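Local atomic coordinates of glycoside hydrolase family 81 (Clostridium thermocellum, PDB entry 6FOP), a protein that probably hydrolyses beta-1,3-glucans such as laminarin, as a family 81 glycoside hydrolase linked to the bacterial cellulosome. Residues I25-P36 with P100-S108; L206-Y217 with L275-T283. All coordinates share one frame; numbering follows the deposited sequence.

Both contacts are partly buried and lie away from the middle of the chain, about 33 Å apart between centres, and no atom of one touches the other. Interaction 1 lays the irregular segment 25-36 along strand 103-107, an outermost strand of an eight-stranded antiparallel sheet; interaction 2 brings the loop and helix that follow strand 200-206, a member of that same sheet, against segment 275-283, whose strand 280-283 is an edge strand of a three-stranded antiparallel sheet. Their chemistry differs accordingly. Interaction 1 is largely polar, with backbone bonds, a guanidinium and a carboxylate, and a magnesium ion beside it. Interaction 2 is mostly aromatic packing, with a single direct hydrogen bond across it.

Interaction 1 of 2, residues I25-P36 with P100-S108; sequences IYKTSNLQGAVP and PDARADKIS. With MG (magnesium ion), chain Y.
The Arg103 guanidinium has one face laid against Tyr26, whose CD1 sits above it, offset toward the rim and 4.0 Å from NH2. The two planes are 54° apart, so this is a tilted contact and not a parallel stack. At the guanidinium edge, and in its plane, lies Lys27 O, which takes a hydrogen bond from Arg103 NH1 at 3.0 Å. On its own segment Arg103 NE forms a salt bridge with Asp101 OD2, approaching from above the carboxylate plane. The chain is extended from CG to NE, which carries the guanidinium across the backbone between Tyr26 and Lys27. Asp101 CB in turn touches the Tyr26 ring at CD1.

The backbones form a single bridge: Ala104 N gives its hydrogen to Tyr26 O (2.9 Å), and Ala104 O accepts from Thr28 N. Further along, Asp105 OD1 takes two bonds, from Thr28 OG1 at 2.6 Å on its anti side, well out of the carboxylate plane, and from Asn30 ND2 at 2.8 Å through its syn lone pair. The Asn30 amide stands nearly perpendicular to the carboxylate, at 89°. Thr28 OG1 is placed by chi1 73° between its own N and C, where it also accepts from Asn30 N in an ST turn. A water spans Asn30 O and Asp105 O. Past the turn, Leu31 CD1 leans on Ile107 CG1, and Pro36 CG meets Ile107 CD1 at 4.0 Å.

Ala102 O binds magnesium together with the carbonyls of Ile44, Asn47 and Tyr49, tying this strand to helix 43-46 and the loop after it. The two bonds to Asp105 OD1 hold the turn 28-31 to the sheet edge; together with the salt bridge from Lys124 to OD2, they would be expected to favour the charged carboxylate.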
loop_
_atom_site.group_PDB
_atom_site.type_symbol
_atom_site.label_atom_id
_atom_site.label_comp_id
_atom_site.label_asym_id
_atom_site.label_seq_id
_atom_site.Cartn_x
_atom_site.Cartn_y
_atom_site.Cartn_z
ATOM N N ILE A 25 -22.441 8.003 -6.027
ATOM C CA ILE A 25 -21.735 7.071 -5.147
ATOM C C ILE A 25 -22.691 5.950 -4.777
ATOM O O ILE A 25 -23.725 6.181 -4.142
ATOM C CB ILE A 25 -21.177 7.738 -3.882
ATOM C CG1 ILE A 25 -20.307 8.948 -4.251
ATOM C CG2 ILE A 25 -20.319 6.735 -3.101
ATOM C CD1 ILE A 25 -19.678 9.663 -3.077
ATOM N N TYR A 26 -22.350 4.725 -5.185
ATOM C CA TYR A 26 -23.195 3.553 -4.972
ATOM C C TYR A 26 -22.937 3.027 -3.556
ATOM O O TYR A 26 -22.223 2.048 -3.315
ATOM C CB TYR A 26 -22.987 2.501 -6.090
ATOM C CG TYR A 26 -23.575 2.942 -7.399
ATOM C CD1 TYR A 26 -24.931 2.734 -7.677
ATOM C CD2 TYR A 26 -22.788 3.595 -8.367
ATOM C CE1 TYR A 26 -25.485 3.166 -8.873
ATOM C CE2 TYR A 26 -23.340 4.026 -9.572
ATOM C CZ TYR A 26 -24.690 3.799 -9.819
ATOM O OH TYR A 26 -25.252 4.208 -11.003
ATOM N N LYS A 27 -23.548 3.749 -2.613
ATOM C CA LYS A 27 -23.501 3.447 -1.200
ATOM C C LYS A 27 -24.931 3.499 -0.652
ATOM O O LYS A 27 -25.818 4.133 -1.243
ATOM C CB LYS A 27 -22.588 4.422 -0.427
ATOM C CG LYS A 27 -23.006 5.881 -0.480
ATOM C CD LYS A 27 -22.075 6.736 0.360
ATOM C CE LYS A 27 -22.204 8.211 0.036
ATOM N NZ LYS A 27 -23.510 8.747 0.463
ATOM N N THR A 28 -25.125 2.827 0.470
ATOM C CA THR A 28 -26.375 2.927 1.211
ATOM C C THR A 28 -26.306 4.057 2.204
ATOM O O THR A 28 -25.251 4.619 2.447
ATOM C CB THR A 28 -26.712 1.649 2.038
ATOM O OG1 THR A 28 -25.833 1.607 3.173
ATOM C CG2 THR A 28 -26.559 0.382 1.199
ATOM N N SER A 29 -27.439 4.348 2.836
ATOM C CA SER A 29 -27.489 5.364 3.886
ATOM C C SER A 29 -26.696 4.983 5.146
ATOM O O SER A 29 -26.449 5.830 5.987
ATOM C CB SER A 29 -28.939 5.671 4.266
ATOM O OG SER A 29 -29.588 4.501 4.716
ATOM N N ASN A 30 -26.311 3.718 5.289
ATOM C CA ASN A 30 -25.500 3.315 6.429
ATOM C C ASN A 30 -24.023 3.679 6.313
ATOM O O ASN A 30 -23.328 3.649 7.319
ATOM C CB ASN A 30 -25.662 1.820 6.701
ATOM C CG ASN A 30 -27.084 1.469 7.100
ATOM O OD1 ASN A 30 -27.681 2.134 7.962
ATOM N ND2 ASN A 30 -27.633 0.416 6.494
ATOM N N LEU A 31 -23.542 3.965 5.107
ATOM C CA LEU A 31 -22.129 4.300 4.913
ATOM C C LEU A 31 -21.997 5.814 5.077
ATOM O O LEU A 31 -22.320 6.576 4.169
ATOM C CB LEU A 31 -21.632 3.819 3.549
ATOM C CG LEU A 31 -20.112 3.863 3.373
ATOM C CD1 LEU A 31 -19.470 2.717 4.128
ATOM C CD2 LEU A 31 -19.711 3.818 1.917
ATOM N N GLN A 32 -21.535 6.237 6.248
ATOM C CA GLN A 32 -21.499 7.649 6.633
ATOM C C GLN A 32 -20.064 8.158 6.707
ATOM O O GLN A 32 -19.134 7.393 6.891
ATOM C CB GLN A 32 -22.182 7.837 7.986
ATOM C CG GLN A 32 -23.651 7.407 8.021
ATOM C CD GLN A 32 -24.310 7.712 9.344
ATOM O OE1 GLN A 32 -23.960 7.138 10.386
ATOM N NE2 GLN A 32 -25.268 8.618 9.319
ATOM N N GLY A 33 -19.926 9.474 6.614
ATOM C CA GLY A 33 -18.630 10.114 6.572
ATOM C C GLY A 33 -17.910 9.901 5.260
ATOM O O GLY A 33 -18.461 9.401 4.280
ATOM N N ALA A 34 -16.644 10.262 5.241
ATOM C CA ALA A 34 -15.873 10.153 4.018
ATOM C C ALA A 34 -15.830 8.708 3.509
ATOM O O ALA A 34 -15.717 7.759 4.299
ATOM C CB ALA A 34 -14.487 10.699 4.230
ATOM N N VAL A 35 -15.897 8.570 2.200
ATOM C CA VAL A 35 -16.045 7.274 1.533
ATOM C C VAL A 35 -14.680 6.662 1.241
ATOM O O VAL A 35 -13.862 7.283 0.576
ATOM C CB VAL A 35 -16.831 7.472 0.223
ATOM C CG1 VAL A 35 -16.974 6.163 -0.520
ATOM C CG2 VAL A 35 -18.190 8.106 0.519
ATOM N N PRO A 36 -14.406 5.437 1.730
ATOM C CA PRO A 36 -13.140 4.797 1.369
ATOM C C PRO A 36 -12.964 4.655 -0.141
ATOM O O PRO A 36 -13.927 4.350 -0.861
ATOM C CB PRO A 36 -13.237 3.415 2.039
ATOM C CG PRO A 36 -14.165 3.670 3.187
ATOM C CD PRO A 36 -15.185 4.610 2.658
ATOM N N PRO A 100 -31.176 -3.627 -9.307
ATOM C CA PRO A 100 -30.860 -2.394 -10.028
ATOM C C PRO A 100 -29.412 -1.928 -9.872
ATOM O O PRO A 100 -28.920 -1.207 -10.731
ATOM C CB PRO A 100 -31.796 -1.366 -9.391
ATOM C CG PRO A 100 -32.053 -1.872 -8.040
ATOM C CD PRO A 100 -32.071 -3.375 -8.162
ATOM N N ASP A 101 -28.737 -2.359 -8.808
ATOM C CA ASP A 101 -27.350 -1.933 -8.525
ATOM C C ASP A 101 -26.798 -2.750 -7.370
ATOM O O ASP A 101 -27.528 -3.565 -6.794
ATOM C CB ASP A 101 -27.268 -0.427 -8.235
ATOM C CG ASP A 101 -28.125 0.034 -7.053
ATOM O OD1 ASP A 101 -28.194 -0.646 -6.021
ATOM O OD2 ASP A 101 -28.688 1.144 -7.141
ATOM N N ALA A 102 -25.523 -2.524 -7.040
ATOM C CA ALA A 102 -24.918 -3.028 -5.816
ATOM C C ALA A 102 -24.303 -1.827 -5.134
ATOM O O ALA A 102 -23.540 -1.066 -5.768
ATOM C CB ALA A 102 -23.880 -4.072 -6.112
ATOM N N ARG A 103 -24.587 -1.692 -3.834
ATOM C CA ARG A 103 -24.156 -0.537 -3.044
ATOM C C ARG A 103 -23.380 -0.956 -1.807
ATOM O O ARG A 103 -23.747 -1.902 -1.118
ATOM C CB ARG A 103 -25.346 0.290 -2.595
ATOM C CG ARG A 103 -26.059 0.962 -3.765
ATOM C CD ARG A 103 -27.343 1.658 -3.377
ATOM N NE ARG A 103 -27.873 2.386 -4.537
ATOM C CZ ARG A 103 -27.690 3.690 -4.792
ATOM N NH1 ARG A 103 -26.996 4.491 -3.976
ATOM N NH2 ARG A 103 -28.211 4.211 -5.894
ATOM N N ALA A 104 -22.299 -0.227 -1.498
ATOM C CA ALA A 104 -21.553 -0.502 -0.266
ATOM C C ALA A 104 -22.333 0.010 0.940
ATOM O O ALA A 104 -22.780 1.141 0.956
ATOM C CB ALA A 104 -20.174 0.141 -0.300
ATOM N N ASP A 105 -22.435 -0.846 1.945
ATOM C CA ASP A 105 -23.134 -0.563 3.199
ATOM C C ASP A 105 -22.188 -0.316 4.383
ATOM O O ASP A 105 -22.477 0.516 5.260
ATOM C CB ASP A 105 -24.082 -1.743 3.498
ATOM C CG ASP A 105 -25.030 -1.468 4.640
ATOM O OD1 ASP A 105 -25.963 -0.666 4.467
ATOM O OD2 ASP A 105 -24.838 -2.084 5.699
ATOM N N LYS A 106 -21.072 -1.044 4.398
ATOM C CA LYS A 106 -20.068 -0.974 5.465
ATOM C C LYS A 106 -18.727 -1.403 4.867
ATOM O O LYS A 106 -18.648 -2.413 4.169
ATOM C CB LYS A 106 -20.453 -1.880 6.644
ATOM C CG LYS A 106 -19.537 -1.807 7.855
ATOM C CD LYS A 106 -20.040 -2.596 9.065
ATOM C CE LYS A 106 -19.090 -2.469 10.261
ATOM N NZ LYS A 106 -19.483 -3.228 11.484
ATOM N N ILE A 107 -17.672 -0.631 5.140
ATOM C CA ILE A 107 -16.318 -0.975 4.704
ATOM C C ILE A 107 -15.453 -0.935 5.942
ATOM O O ILE A 107 -15.354 0.101 6.612
ATOM C CB ILE A 107 -15.794 -0.050 3.606
ATOM C CG1 ILE A 107 -16.677 -0.135 2.355
ATOM C CG2 ILE A 107 -14.357 -0.434 3.274
ATOM C CD1 ILE A 107 -16.391 0.926 1.298
ATOM N N SER A 108 -14.868 -2.073 6.278
ATOM C CA SER A 108 -13.931 -2.158 7.390
ATOM C C SER A 108 -12.502 -2.366 6.872
ATOM O O SER A 108 -12.236 -2.190 5.675
ATOM C CB SER A 108 -14.390 -3.212 8.406
ATOM O OG SER A 108 -14.492 -4.472 7.792
HETATM MG MG MG Y . -22.071 -0.572 -7.390
HETATM O O HOH W 1 -20.964 1.738 7.541
#

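Interaction 2 of 2, residues L206-Y217 with L275-T283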
loop_
_atom_site.group_PDB
_atom_site.type_symbol
_atom_site.label_atom_id
_atom_site.label_comp_id
_atom_site.label_asym_id
_atom_site.label_seq_id
_atom_site.Cartn_x
_atom_site.Cartn_y
_atom_site.Cartn_z
ATOM N N LEU A 206 -12.950 -24.543 -0.322
ATOM C CA LEU A 206 -12.336 -25.602 0.471
ATOM C C LEU A 206 -11.034 -26.022 -0.165
ATOM O O LEU A 206 -10.901 -25.971 -1.374
ATOM C CB LEU A 206 -13.282 -26.806 0.521
ATOM C CG LEU A 206 -14.670 -26.506 1.067
ATOM C CD1 LEU A 206 -15.589 -27.712 0.870
ATOM C CD2 LEU A 206 -14.629 -26.100 2.525
ATOM N N PRO A 207 -10.096 -26.515 0.651
ATOM C CA PRO A 207 -8.811 -26.944 0.130
ATOM C C PRO A 207 -8.827 -28.374 -0.419
ATOM O O PRO A 207 -7.841 -28.796 -1.028
ATOM C CB PRO A 207 -7.887 -26.858 1.358
ATOM C CG PRO A 207 -8.808 -27.038 2.516
ATOM C CD PRO A 207 -10.113 -26.417 2.119
ATOM N N ASP A 208 -9.910 -29.115 -0.199
ATOM C CA ASP A 208 -9.997 -30.505 -0.665
ATOM C C ASP A 208 -11.466 -30.913 -0.649
ATOM O O ASP A 208 -12.306 -30.132 -0.222
ATOM C CB ASP A 208 -9.112 -31.440 0.204
ATOM C CG ASP A 208 -9.545 -31.500 1.647
ATOM O OD1 ASP A 208 -10.668 -31.970 1.889
ATOM O OD2 ASP A 208 -8.776 -31.052 2.545
ATOM N N ASN A 209 -11.766 -32.124 -1.119
ATOM C CA ASN A 209 -13.136 -32.638 -1.151
ATOM C C ASN A 209 -13.402 -33.710 -0.112
ATOM O O ASN A 209 -14.314 -34.499 -0.300
ATOM C CB ASN A 209 -13.511 -33.146 -2.545
ATOM C CG ASN A 209 -12.712 -34.371 -2.996
ATOM O OD1 ASN A 209 -11.784 -34.848 -2.329
ATOM N ND2 ASN A 209 -13.115 -34.917 -4.141
ATOM N N THR A 210 -12.673 -33.703 1.004
ATOM C CA THR A 210 -12.932 -34.680 2.043
ATOM C C THR A 210 -14.057 -34.202 2.963
ATOM O O THR A 210 -14.242 -33.002 3.209
ATOM C CB THR A 210 -11.678 -34.999 2.881
ATOM O OG1 THR A 210 -11.308 -33.885 3.715
ATOM C CG2 THR A 210 -10.518 -35.412 1.975
ATOM N N VAL A 211 -14.766 -35.190 3.519
ATOM C CA VAL A 211 -15.838 -34.884 4.459
ATOM C C VAL A 211 -15.261 -34.302 5.740
ATOM O O VAL A 211 -15.852 -33.428 6.319
ATOM C CB VAL A 211 -16.698 -36.141 4.718
ATOM C CG1 VAL A 211 -17.733 -35.883 5.805
ATOM C CG2 VAL A 211 -17.376 -36.555 3.423
ATOM N N SER A 212 -14.100 -34.773 6.168
ATOM C CA SER A 212 -13.446 -34.227 7.352
ATOM C C SER A 212 -13.186 -32.700 7.234
ATOM O O SER A 212 -13.482 -31.937 8.147
ATOM C CB SER A 212 -12.131 -34.970 7.629
ATOM O OG SER A 212 -11.501 -34.379 8.753
ATOM N N THR A 213 -12.668 -32.278 6.085
ATOM C CA THR A 213 -12.451 -30.870 5.832
ATOM C C THR A 213 -13.750 -30.098 5.799
ATOM O O THR A 213 -13.860 -29.044 6.438
ATOM C CB THR A 213 -11.634 -30.682 4.560
ATOM O OG1 THR A 213 -10.343 -31.271 4.776
ATOM C CG2 THR A 213 -11.487 -29.201 4.185
ATOM N N LEU A 214 -14.747 -30.630 5.110
ATOM C CA LEU A 214 -16.045 -29.963 5.034
ATOM C C LEU A 214 -16.647 -29.785 6.421
ATOM O O LEU A 214 -17.204 -28.734 6.721
ATOM C CB LEU A 214 -16.978 -30.759 4.142
ATOM C CG LEU A 214 -18.388 -30.210 3.959
ATOM C CD1 LEU A 214 -18.377 -28.836 3.286
ATOM C CD2 LEU A 214 -19.207 -31.196 3.141
ATOM N N THR A 215 -16.495 -30.794 7.281
ATOM C CA THR A 215 -17.021 -30.721 8.648
ATOM C C THR A 215 -16.359 -29.577 9.414
ATOM O O THR A 215 -17.018 -28.844 10.142
ATOM C CB THR A 215 -16.784 -32.059 9.377
ATOM O OG1 THR A 215 -17.426 -33.119 8.648
ATOM C CG2 THR A 215 -17.320 -32.025 10.763
ATOM N N TYR A 216 -15.046 -29.424 9.255
ATOM C CA TYR A 216 -14.322 -28.346 9.944
ATOM C C TYR A 216 -14.779 -26.978 9.455
ATOM O O TYR A 216 -15.050 -26.078 10.262
ATOM C CB TYR A 216 -12.830 -28.513 9.712
ATOM C CG TYR A 216 -12.025 -27.493 10.505
ATOM C CD1 TYR A 216 -11.768 -27.685 11.865
ATOM C CD2 TYR A 216 -11.560 -26.318 9.910
ATOM C CE1 TYR A 216 -11.069 -26.750 12.605
ATOM C CE2 TYR A 216 -10.836 -25.388 10.652
ATOM C CZ TYR A 216 -10.586 -25.610 11.981
ATOM O OH TYR A 216 -9.886 -24.658 12.691
ATOM N N TYR A 217 -14.900 -26.809 8.151
ATOM C CA TYR A 217 -15.391 -25.533 7.595
ATOM C C TYR A 217 -16.840 -25.264 8.001
ATOM O O TYR A 217 -17.187 -24.136 8.311
ATOM C CB TYR A 217 -15.169 -25.460 6.102
ATOM C CG TYR A 217 -13.737 -25.089 5.729
ATOM C CD1 TYR A 217 -12.681 -25.961 5.958
ATOM C CD2 TYR A 217 -13.452 -23.857 5.148
ATOM C CE1 TYR A 217 -11.384 -25.621 5.607
ATOM C CE2 TYR A 217 -12.161 -23.508 4.798
ATOM C CZ TYR A 217 -11.141 -24.395 5.036
ATOM O OH TYR A 217 -9.848 -24.063 4.689
ATOM N N LEU A 275 0.099 -20.647 14.726
ATOM C CA LEU A 275 0.181 -22.106 14.605
ATOM C C LEU A 275 -0.748 -22.515 13.463
ATOM O O LEU A 275 -1.894 -22.874 13.700
ATOM C CB LEU A 275 -0.196 -22.782 15.920
ATOM C CG LEU A 275 0.905 -22.744 16.966
ATOM C CD1 LEU A 275 0.367 -23.208 18.303
ATOM C CD2 LEU A 275 2.091 -23.610 16.528
ATOM N N PRO A 276 -0.255 -22.485 12.222
ATOM C CA PRO A 276 -1.119 -22.733 11.078
ATOM C C PRO A 276 -1.835 -24.077 11.106
ATOM O O PRO A 276 -1.317 -25.066 11.610
ATOM C CB PRO A 276 -0.169 -22.646 9.897
ATOM C CG PRO A 276 0.860 -21.677 10.376
ATOM C CD PRO A 276 1.099 -22.115 11.784
ATOM N N LEU A 277 -3.028 -24.052 10.529
ATOM C CA LEU A 277 -3.791 -25.233 10.219
ATOM C C LEU A 277 -3.119 -25.936 9.047
ATOM O O LEU A 277 -2.208 -25.391 8.428
ATOM C CB LEU A 277 -5.216 -24.832 9.831
ATOM C CG LEU A 277 -6.049 -24.088 10.874
ATOM C CD1 LEU A 277 -7.357 -23.660 10.243
ATOM C CD2 LEU A 277 -6.294 -24.938 12.098
ATOM N N PRO A 278 -3.554 -27.179 8.724
ATOM C CA PRO A 278 -2.965 -27.842 7.562
ATOM C C PRO A 278 -3.309 -27.200 6.230
ATOM O O PRO A 278 -2.598 -27.391 5.230
ATOM C CB PRO A 278 -3.572 -29.260 7.618
ATOM C CG PRO A 278 -4.019 -29.443 9.016
ATOM C CD PRO A 278 -4.409 -28.092 9.509
ATOM N N TYR A 279 -4.390 -26.446 6.196
ATOM C CA TYR A 279 -4.970 -26.008 4.946
ATOM C C TYR A 279 -4.236 -24.825 4.346
ATOM O O TYR A 279 -3.899 -23.859 5.059
ATOM C CB TYR A 279 -6.418 -25.609 5.181
ATOM C CG TYR A 279 -7.235 -26.626 5.916
ATOM C CD1 TYR A 279 -7.313 -27.954 5.470
ATOM C CD2 TYR A 279 -7.933 -26.267 7.060
ATOM C CE1 TYR A 279 -8.084 -28.879 6.141
ATOM C CE2 TYR A 279 -8.691 -27.191 7.739
ATOM C CZ TYR A 279 -8.762 -28.493 7.276
ATOM O OH TYR A 279 -9.540 -29.420 7.924
ATOM N N THR A 280 -4.007 -24.887 3.037
ATOM C CA THR A 280 -3.411 -23.770 2.302
ATOM C C THR A 280 -4.206 -23.508 1.039
ATOM O O THR A 280 -4.962 -24.398 0.568
ATOM C CB THR A 280 -1.953 -24.047 1.915
ATOM O OG1 THR A 280 -1.876 -25.200 1.072
ATOM C CG2 THR A 280 -1.085 -24.264 3.139
ATOM N N TYR A 281 -4.021 -22.317 0.479
ATOM C CA TYR A 281 -4.547 -21.958 -0.837
ATOM C C TYR A 281 -3.421 -21.457 -1.716
ATOM O O TYR A 281 -2.586 -20.651 -1.256
ATOM C CB TYR A 281 -5.629 -20.888 -0.741
ATOM C CG TYR A 281 -6.832 -21.321 0.075
ATOM C CD1 TYR A 281 -7.818 -22.111 -0.495
ATOM C CD2 TYR A 281 -6.935 -21.011 1.416
ATOM C CE1 TYR A 281 -8.910 -22.530 0.250
ATOM C CE2 TYR A 281 -8.029 -21.431 2.164
ATOM C CZ TYR A 281 -8.991 -22.227 1.572
ATOM O OH TYR A 281 -10.074 -22.615 2.325
ATOM N N SER A 282 -3.398 -21.900 -2.962
ATOM C CA SER A 282 -2.467 -21.372 -3.931
ATOM C C SER A 282 -3.112 -20.195 -4.626
ATOM O O SER A 282 -4.140 -20.324 -5.280
ATOM C CB SER A 282 -2.113 -22.452 -4.941
ATOM O OG SER A 282 -1.233 -21.932 -5.917
ATOM N N THR A 283 -2.524 -19.014 -4.431
ATOM C CA THR A 283 -3.071 -17.763 -4.925
ATOM C C THR A 283 -2.041 -16.989 -5.722
ATOM O O THR A 283 -0.862 -17.330 -5.781
ATOM C CB THR A 283 -3.548 -16.856 -3.761
ATOM O OG1 THR A 283 -2.428 -16.163 -3.171
ATOM C CG2 THR A 283 -4.319 -17.635 -2.699
HETATM O O HOH W 2 -9.163 -31.809 7.163
#
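Tyr279 is the main bump, its ring pushed into a hollow formed by Pro207, Thr213, Tyr216 and Tyr217. Pro207 CG presses on the ring at CD1, a close 3.4 Å. Tyr217 CE1 lies over one face, offset toward the rim; the two side chains run antiparallel and offset, an oblique pair with ring planes at 59°. At the ring edge Tyr216 CD2 reaches CE2 (3.7 Å). Thr213 brings OG1 and CG2 from the helix to CE1 of Tyr279. A chi1 of -175° turns the Tyr216 ring away from its own N and out toward Leu277, whose methyls CD1 and CD2 each lie 3.7 Å from Tyr216 OH. The same hydroxyl is bonded to Gln292 in the neighbouring strand 286-292.

Deeper in, Tyr217 OH donates to Tyr281 OH at 2.8 Å, and the latter is also bonded to Val205 O. Tyr217 is backed on one face by its own segment, where Leu206 CD2 lies 3.4 Å above the ring plane. A water in the plane of the Tyr279 ring appears to link its OH to Thr213 OG1, which itself donates to Asp208 OD2 through that oxygen's syn lone pair.

Asp208 organises the turn behind the hollow: OD1 accepts from Thr210 N at 2.8 Å in an Asx turn, and also from Thr210 OG1. Thr210 is in turn the N-cap of helix 211-220, its OG1 accepting from Thr213 N. The arrangement is thus an aromatic cluster of Tyr216, Tyr217 and Tyr279, packing the capped first turns of a helix against the approach to edge strand 280-283.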